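Local atomic coordinates of Rod shape-determining protein (MreC) (Helicobacter pylori, PDB entry 5LP5), a protein that binds penicillin-binding protein 2 and probably helps maintain rod cell shape as part of the cell-wall synthesis machinery. Residues N119-N123 and K124-L128. Residues are numbered along the deposited sequence; the frame is centred on the assembly and turned at random.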
# COMPACT_ATOMS: atom_id res chain seq x y z
N ASN C 119 6.88 30.13 -32.73
CA ASN C 119 5.85 29.08 -32.55
C ASN C 119 6.07 28.00 -31.49
O ASN C 119 6.45 26.86 -31.75
CB ASN C 119 5.35 28.49 -33.90
CG ASN C 119 6.45 28.30 -34.92
OD1 ASN C 119 7.54 27.80 -34.59
ND2 ASN C 119 6.17 28.68 -36.18
N LEU C 120 5.78 28.40 -30.26
CA LEU C 120 5.56 27.48 -29.17
C LEU C 120 4.07 27.27 -29.07
O LEU C 120 3.29 28.04 -29.63
CB LEU C 120 6.06 28.06 -27.86
CG LEU C 120 7.57 28.28 -27.76
CD1 LEU C 120 7.93 28.98 -26.47
CD2 LEU C 120 8.29 26.95 -27.82
N GLU C 121 3.67 26.21 -28.36
CA GLU C 121 2.27 25.99 -28.06
C GLU C 121 1.92 26.64 -26.73
O GLU C 121 2.71 26.61 -25.76
CB GLU C 121 1.96 24.51 -27.92
CG GLU C 121 2.20 23.62 -29.11
CD GLU C 121 1.87 22.19 -28.77
OE1 GLU C 121 1.15 21.96 -27.76
OE2 GLU C 121 2.33 21.28 -29.49
N GLU C 122 0.71 27.17 -26.68
CA GLU C 122 0.25 27.84 -25.50
C GLU C 122 -0.18 26.79 -24.49
O GLU C 122 -0.75 25.77 -24.83
CB GLU C 122 -0.90 28.79 -25.85
CG GLU C 122 -1.15 29.85 -24.77
CD GLU C 122 -2.00 31.00 -25.22
OE1 GLU C 122 -1.80 31.46 -26.37
OE2 GLU C 122 -2.83 31.43 -24.40
N ASN C 123 0.16 27.05 -23.23
CA ASN C 123 -0.19 26.18 -22.11
C ASN C 123 0.57 24.86 -22.07
O ASN C 123 0.41 24.10 -21.11
CB ASN C 123 -1.69 25.93 -22.05
CG ASN C 123 -2.48 27.21 -22.01
OD1 ASN C 123 -3.21 27.51 -22.95
ND2 ASN C 123 -2.32 27.98 -20.92
N LYS C 124 1.39 24.57 -23.07
CA LYS C 124 2.27 23.42 -22.96
C LYS C 124 3.34 23.78 -21.96
O LYS C 124 3.85 24.91 -21.98
CB LYS C 124 2.91 23.09 -24.30
CG LYS C 124 3.68 21.78 -24.27
CD LYS C 124 4.42 21.53 -25.57
CE LYS C 124 5.32 20.32 -25.44
NZ LYS C 124 6.04 20.00 -26.66
N ILE C 125 3.67 22.83 -21.09
CA ILE C 125 4.68 23.05 -20.08
C ILE C 125 6.05 22.60 -20.56
O ILE C 125 6.27 21.42 -20.82
CB ILE C 125 4.35 22.28 -18.80
CG1 ILE C 125 3.00 22.70 -18.24
CG2 ILE C 125 5.44 22.49 -17.76
CD1 ILE C 125 2.38 21.65 -17.35
N TYR C 126 6.98 23.56 -20.67
CA TYR C 126 8.34 23.31 -21.12
C TYR C 126 9.29 23.27 -19.94
O TYR C 126 8.99 23.81 -18.90
CB TYR C 126 8.78 24.41 -22.09
CG TYR C 126 7.96 24.47 -23.36
CD1 TYR C 126 8.19 23.58 -24.41
CD2 TYR C 126 6.93 25.39 -23.51
CE1 TYR C 126 7.43 23.62 -25.57
CE2 TYR C 126 6.17 25.43 -24.67
CZ TYR C 126 6.42 24.55 -25.70
OH TYR C 126 5.68 24.56 -26.86
N GLY C 127 10.42 22.60 -20.12
CA GLY C 127 11.45 22.53 -19.08
C GLY C 127 12.49 23.60 -19.32
O GLY C 127 12.74 23.99 -20.46
N LEU C 128 13.09 24.09 -18.24
CA LEU C 128 14.21 25.03 -18.29
C LEU C 128 15.49 24.41 -17.74
O LEU C 128 15.51 23.82 -16.67
CB LEU C 128 13.89 26.31 -17.53
CG LEU C 128 12.80 27.24 -18.12
CD1 LEU C 128 12.54 28.43 -17.22
CD2 LEU C 128 13.23 27.68 -19.51
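A type II beta turn, Glu121 to Lys124, leads into strand 125-129, part of one of the two antiparallel beta-barrels of MreC, and the Tyr126 side chain reaches back to Leu120 and Glu121. Its hydroxyl OH accepts a hydrogen bond from the backbone N of Glu121 at 3.0 Å, close to straight with an N-H...O angle of 163°. With CG beside its own backbone N (chi1 -63°), the Tyr126 side chain points back to this loop. Leu120 packs against the phenol end: CD2 lies 3.7 Å from Tyr126 CZ, approaching the ring at a slant, while CB of Leu120 sits 3.7 Å from Tyr126 OH. At the ring edge, near its plane, the carbonyl O of Glu121 comes to 3.8 Å from Tyr126 CE2. CG of Lys124 lies 4.1 Å above one face of the Tyr126 ring, offset toward the rim. The extended Lys124 chain, its CG anti to the backbone N (chi1 -172°), carries NZ on to a salt bridge with Asp245 and a hydrogen bond to Val246 O, tying the turn to the neighbouring strand 241-246. Glu121 OE2 makes a hydrogen bond with ND2 of Asn248 and remains 4.8 Å from Lys124 NZ; the opposite charges probably attract without direct contact. Nearer the lysine backbone than NZ, the aliphatic carbon CD of Lys124 rests against Glu121 OE1 at 4.0 Å.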